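Local coordinates for penicillin-binding protein PbpB (Mycobacterium tuberculosis, PDB 6KGU), which makes cross-linked peptidoglycan from lipid intermediates for the mycobacterial cell wall and binds penicillins, at residues 249-252 with 253-256; 340-343 with 344-347; 367-370 with 371-374. All coordinates share one frame; numbering follows the deposited sequence.

In the fold
All three contacts belong to the penicillin-binding transpeptidase region of the chain and follow one another in sequence. Contact 1 stands apart, on a surface loop about 40 Å, centre to centre, from each of the other two. Contacts 2 and 3 are neighbours, with centres about 13 Å apart: the Tyr342 ring of helix 338-347 packs against the 367-374 loop, its OH 3.4 Å from Pro368 CA and its CD1 3.7 Å from Trp372 CZ2. In contact 2 the side chain of Tyr341 lies about 11 Å from that of Ser269, the probable acyl-ester serine, and from bound aztreonam; in contact 3 that of Pro367 is about 13 Å from the drug.

Contact 1: residues 249-252 with 253-256; sequences GRQG and DKQL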
# COMPACT_ATOMS: atom_id res chain seq x y z
N GLY A 249 22.86 13.84 -10.75
CA GLY A 249 24.13 13.85 -10.04
C GLY A 249 24.21 14.81 -8.88
O GLY A 249 25.12 14.68 -8.05
N ARG A 250 23.30 15.78 -8.81
CA ARG A 250 23.25 16.70 -7.68
C ARG A 250 22.27 16.23 -6.61
O ARG A 250 22.04 16.95 -5.63
CB ARG A 250 22.85 18.10 -8.17
CG ARG A 250 23.90 18.80 -9.03
CD ARG A 250 23.76 20.32 -8.95
NE ARG A 250 22.55 20.82 -9.60
CZ ARG A 250 21.41 21.10 -8.97
NH1 ARG A 250 21.30 20.93 -7.66
NH2 ARG A 250 20.37 21.55 -9.66
N GLN A 251 21.69 15.04 -6.75
CA GLN A 251 20.58 14.65 -5.90
C GLN A 251 20.84 13.33 -5.19
O GLN A 251 19.92 12.53 -4.98
CB GLN A 251 19.29 14.60 -6.72
CG GLN A 251 18.88 15.97 -7.30
CD GLN A 251 17.54 15.94 -8.02
OE1 GLN A 251 16.49 15.93 -7.38
NE2 GLN A 251 17.57 15.91 -9.35
N GLY A 252 22.10 13.08 -4.81
CA GLY A 252 22.41 11.92 -3.99
C GLY A 252 21.69 11.90 -2.66
O GLY A 252 21.51 10.83 -2.08
N ASP A 253 21.27 13.06 -2.15
CA ASP A 253 20.53 13.07 -0.90
C ASP A 253 19.02 12.92 -1.10
O ASP A 253 18.27 13.01 -0.13
CB ASP A 253 20.84 14.34 -0.11
CG ASP A 253 20.33 15.62 -0.78
OD1 ASP A 253 20.09 15.62 -2.01
OD2 ASP A 253 20.19 16.63 -0.08
N LYS A 254 18.58 12.63 -2.32
CA LYS A 254 17.16 12.50 -2.64
C LYS A 254 16.80 11.03 -2.82
O LYS A 254 17.67 10.18 -2.98
CB LYS A 254 16.83 13.31 -3.90
CG LYS A 254 16.82 14.83 -3.66
CD LYS A 254 15.54 15.15 -2.89
CE LYS A 254 15.60 16.41 -2.10
NZ LYS A 254 14.31 16.48 -1.34
N GLN A 255 15.50 10.75 -2.78
CA GLN A 255 15.00 9.43 -3.13
C GLN A 255 14.70 9.40 -4.62
O GLN A 255 13.84 10.15 -5.10
CB GLN A 255 13.76 9.08 -2.30
CG GLN A 255 13.03 7.81 -2.76
CD GLN A 255 13.90 6.57 -2.64
OE1 GLN A 255 14.30 5.96 -3.64
NE2 GLN A 255 14.20 6.18 -1.40
N LEU A 256 15.46 8.58 -5.36
CA LEU A 256 15.35 8.47 -6.80
C LEU A 256 14.45 7.33 -7.25
O LEU A 256 14.08 7.29 -8.43
CB LEU A 256 16.73 8.27 -7.43
CG LEU A 256 17.90 9.14 -6.95
CD1 LEU A 256 19.14 8.93 -7.82
CD2 LEU A 256 17.53 10.60 -6.91
O HOH W 1 19.50 17.61 -3.76
O HOH W 2 22.87 15.70 -2.61
O HOH W 3 20.06 8.77 -3.25
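A type I beta turn from Gln251 to Lys254 folds this surface loop, and its closing bond runs from Lys254 N to Gln251 O over 3.0 Å. Gly252 and Asp253 take the two corners, and an exposed aspartate is common at the second corner of such a turn. The Asp253 carboxylate is carried back over the turn by chi1 of 67°, and water 1 links its OD1 (2.7 Å) to Arg250 O. Another water, water 3, donates to both Gly252 O and Lys254 O, 2.8 Å from each, and so bridges the first corner to the residue that closes the turn. The aliphatic part of Lys254 crosses Gln251, CG lying 3.9 Å from Gln251 CB, while Leu256 CD2 comes within 3.6 Å of Gln251 O. Long chains with polar tips suit this place, for their methylenes pack here and their ends bond elsewhere: Gln251 OE1 accepts from Asp243 N, and Lys254 NZ bonds to Asn240 OD1. Gln255 adds backbone bonds to Asn240 and Phe242, and Leu256 rests on Phe242, which fastens the turn to the chain just after strand 233-238, ahead of helix 259-262.

Contact 2: residues 340-343 with 344-347; sequences RYYD and MLRK
Tyr341 and Leu345 meet on the buried side of the helix, one turn apart, with the tyrosine CE2 3.6 Å from Leu345 CG. The tyrosine CG lies anti to the backbone N (chi1 -176°), which carries the ring along the helix to the leucine, and Leu345 CD2 reaches 3.7 Å from the phenolic OH. Behind these side chains four successive backbone bonds satisfy the carbonyls of 340-343: Met344 N donates to Arg340 O, Leu345 N to Tyr341 O, Arg346 N to Tyr342 O, and Lys347 N to Asp343 O. This is the regular i to i+4 ladder of an alpha helix, here helix 338-347, whose inner side rests on helix 272-281 through Tyr341 and Met344; the methionine, bent at chi2 and chi3, touches Val274 and Ala278. On another side the Tyr342 ring and Arg346 run side by side, pointing the same way. Arg346 CG sits over one ring face as a CH-pi contact, 4.2 Å from the centroid, and the guanidinium plane is turned only 23° from that of the ring. Arg346 NE comes 3.6 Å from Tyr342 OH. Arginine suits this place because its methylenes can cover an aromatic face while the guanidinium runs on past the phenol, at a partly exposed position. Asp343 and Lys347 carry opposite charges, but OD2 and NZ stay 4.4 Å apart, beyond a salt bridge; Lys347 NZ is instead bonded to Val433 O. Arg340 likewise turns away, its NE donating to Val336 O.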
# COMPACT_ATOMS: atom_id res chain seq x y z
N ARG A 340 -5.00 -24.26 5.39
CA ARG A 340 -5.94 -23.25 4.94
C ARG A 340 -5.36 -21.85 5.14
O ARG A 340 -5.59 -20.96 4.32
CB ARG A 340 -7.28 -23.40 5.68
CG ARG A 340 -8.11 -24.60 5.19
CD ARG A 340 -9.49 -24.73 5.86
NE ARG A 340 -9.39 -24.88 7.32
CZ ARG A 340 -10.41 -25.26 8.09
NH1 ARG A 340 -11.59 -25.53 7.55
NH2 ARG A 340 -10.25 -25.36 9.41
N TYR A 341 -4.58 -21.64 6.20
CA TYR A 341 -3.96 -20.34 6.38
C TYR A 341 -3.01 -20.02 5.23
O TYR A 341 -3.09 -18.95 4.62
CB TYR A 341 -3.22 -20.26 7.71
CG TYR A 341 -2.69 -18.87 7.89
CD1 TYR A 341 -3.52 -17.83 8.32
CD2 TYR A 341 -1.36 -18.56 7.57
CE1 TYR A 341 -3.03 -16.53 8.44
CE2 TYR A 341 -0.87 -17.29 7.69
CZ TYR A 341 -1.71 -16.27 8.12
OH TYR A 341 -1.20 -14.99 8.23
N TYR A 342 -2.09 -20.94 4.92
CA TYR A 342 -1.16 -20.69 3.82
C TYR A 342 -1.90 -20.49 2.50
O TYR A 342 -1.50 -19.67 1.67
CB TYR A 342 -0.15 -21.83 3.71
CG TYR A 342 0.82 -21.66 2.57
CD1 TYR A 342 1.88 -20.78 2.67
CD2 TYR A 342 0.67 -22.39 1.39
CE1 TYR A 342 2.78 -20.63 1.63
CE2 TYR A 342 1.57 -22.24 0.34
CZ TYR A 342 2.62 -21.36 0.48
OH TYR A 342 3.52 -21.20 -0.55
N ASP A 343 -3.00 -21.22 2.29
CA ASP A 343 -3.74 -21.03 1.05
C ASP A 343 -4.29 -19.62 0.97
O ASP A 343 -4.29 -19.00 -0.10
CB ASP A 343 -4.87 -22.05 0.93
CG ASP A 343 -5.58 -21.98 -0.41
OD1 ASP A 343 -4.96 -22.36 -1.42
OD2 ASP A 343 -6.76 -21.56 -0.47
N MET A 344 -4.74 -19.07 2.10
CA MET A 344 -5.30 -17.73 2.11
C MET A 344 -4.22 -16.68 1.84
O MET A 344 -4.45 -15.74 1.07
CB MET A 344 -6.00 -17.47 3.44
CG MET A 344 -6.70 -16.14 3.54
SD MET A 344 -8.18 -16.08 2.55
CE MET A 344 -9.29 -17.06 3.56
N LEU A 345 -3.04 -16.83 2.48
CA LEU A 345 -1.90 -15.97 2.18
C LEU A 345 -1.65 -15.87 0.69
O LEU A 345 -1.44 -14.77 0.15
CB LEU A 345 -0.62 -16.51 2.84
CG LEU A 345 -0.21 -16.34 4.29
CD1 LEU A 345 1.10 -17.10 4.55
CD2 LEU A 345 -0.06 -14.86 4.70
N ARG A 346 -1.63 -17.01 0.00
CA ARG A 346 -1.37 -17.02 -1.43
C ARG A 346 -2.48 -16.34 -2.21
O ARG A 346 -2.22 -15.58 -3.14
CB ARG A 346 -1.17 -18.46 -1.92
CG ARG A 346 0.16 -19.06 -1.54
CD ARG A 346 1.17 -18.84 -2.65
NE ARG A 346 2.39 -18.22 -2.14
CZ ARG A 346 3.37 -17.77 -2.91
NH1 ARG A 346 3.29 -17.88 -4.23
NH2 ARG A 346 4.44 -17.22 -2.34
N LYS A 347 -3.74 -16.59 -1.83
CA LYS A 347 -4.84 -15.94 -2.55
C LYS A 347 -4.77 -14.43 -2.39
O LYS A 347 -5.09 -13.69 -3.33
CB LYS A 347 -6.20 -16.48 -2.09
CG LYS A 347 -6.61 -17.80 -2.74
CD LYS A 347 -8.09 -18.13 -2.51
CE LYS A 347 -8.49 -17.96 -1.04
NZ LYS A 347 -9.87 -18.46 -0.68

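Contact 3: residues 367-370 with 371-374; sequences PPID and QWSG
Trp372 folds its indole back over Ile369, and NE1 donates to Pro367 O at 2.7 Å. The acceptor lies exactly in the indole plane, whereas NE1 stands 47° above the carbonyl plane. Chi1 of -75° places the indole over Ile369, and the NE1 bond fixes how it is turned, one face toward the isoleucine: the isoleucine CA makes a CH-pi contact 3.4 Å from the centroid of the five-membered ring, and CG1 lies 3.8 Å from CD2. A branched aliphatic residue suits this face, since its CA and CG1 can both rest on the ring, while tryptophan supplies a broad surface together with an N-H that can reach the proline carbonyl. Trp372 N bonds to Ile369 O, so the residue is held through its backbone and its side chain at once. Gln371 extends the other way and crosses Pro368, its NE2 3.5 Å from the proline CG; the amide end lies against CG and CD of the proline. The two prolines hold the chain extended before it coils, and Ile369 and Pro368 also touch Tyr342, with Trp372 reaching Pro338 at the start of the same helix, 338-347. Such i to i+3 backbone bonding, as from Trp372 N to Ile369 O, belongs to a short 3-10 turn, here in the surface loop that leads from helix 338-347 toward helix 390-401.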
# COMPACT_ATOMS: atom_id res chain seq x y z
N PRO A 367 7.57 -17.87 3.11
CA PRO A 367 8.07 -19.27 3.13
C PRO A 367 6.98 -20.25 2.73
O PRO A 367 5.90 -20.28 3.34
CB PRO A 367 8.49 -19.47 4.60
CG PRO A 367 7.75 -18.44 5.36
CD PRO A 367 7.56 -17.26 4.44
N PRO A 368 7.21 -21.05 1.69
CA PRO A 368 6.23 -22.07 1.31
C PRO A 368 6.03 -23.08 2.43
O PRO A 368 6.90 -23.31 3.27
CB PRO A 368 6.85 -22.72 0.06
CG PRO A 368 8.30 -22.43 0.16
CD PRO A 368 8.42 -21.09 0.84
N ILE A 369 4.83 -23.68 2.45
CA ILE A 369 4.45 -24.46 3.62
C ILE A 369 5.32 -25.71 3.76
O ILE A 369 5.66 -26.10 4.89
CB ILE A 369 2.94 -24.79 3.57
CG1 ILE A 369 2.47 -25.38 4.90
CG2 ILE A 369 2.59 -25.68 2.38
CD1 ILE A 369 0.97 -25.62 4.97
N ASP A 370 5.75 -26.32 2.65
CA ASP A 370 6.57 -27.53 2.78
C ASP A 370 7.93 -27.25 3.41
O ASP A 370 8.63 -28.21 3.76
CB ASP A 370 6.74 -28.22 1.43
CG ASP A 370 7.29 -27.31 0.35
OD1 ASP A 370 7.63 -26.15 0.64
OD2 ASP A 370 7.38 -27.78 -0.81
N GLN A 371 8.31 -25.99 3.60
CA GLN A 371 9.56 -25.65 4.26
C GLN A 371 9.36 -24.99 5.62
O GLN A 371 10.34 -24.53 6.21
CB GLN A 371 10.39 -24.75 3.34
CG GLN A 371 10.58 -25.36 1.96
CD GLN A 371 11.19 -24.39 0.96
OE1 GLN A 371 11.81 -23.39 1.34
NE2 GLN A 371 10.99 -24.67 -0.32
N TRP A 372 8.14 -24.96 6.14
CA TRP A 372 7.90 -24.33 7.43
C TRP A 372 8.66 -25.05 8.55
O TRP A 372 8.77 -26.28 8.55
CB TRP A 372 6.40 -24.31 7.76
CG TRP A 372 5.60 -23.29 6.98
CD1 TRP A 372 6.02 -22.54 5.92
CD2 TRP A 372 4.24 -22.90 7.23
NE1 TRP A 372 5.01 -21.72 5.48
CE2 TRP A 372 3.90 -21.92 6.27
CE3 TRP A 372 3.28 -23.29 8.17
CZ2 TRP A 372 2.64 -21.33 6.22
CZ3 TRP A 372 2.02 -22.70 8.12
CH2 TRP A 372 1.72 -21.73 7.15
N SER A 373 9.18 -24.28 9.50
CA SER A 373 9.70 -24.87 10.71
C SER A 373 8.54 -25.19 11.66
O SER A 373 7.37 -24.98 11.35
CB SER A 373 10.69 -23.92 11.38
OG SER A 373 9.99 -22.99 12.18
N GLY A 374 8.87 -25.70 12.84
CA GLY A 374 7.82 -25.92 13.81
C GLY A 374 7.21 -24.64 14.35
O GLY A 374 6.13 -24.70 14.95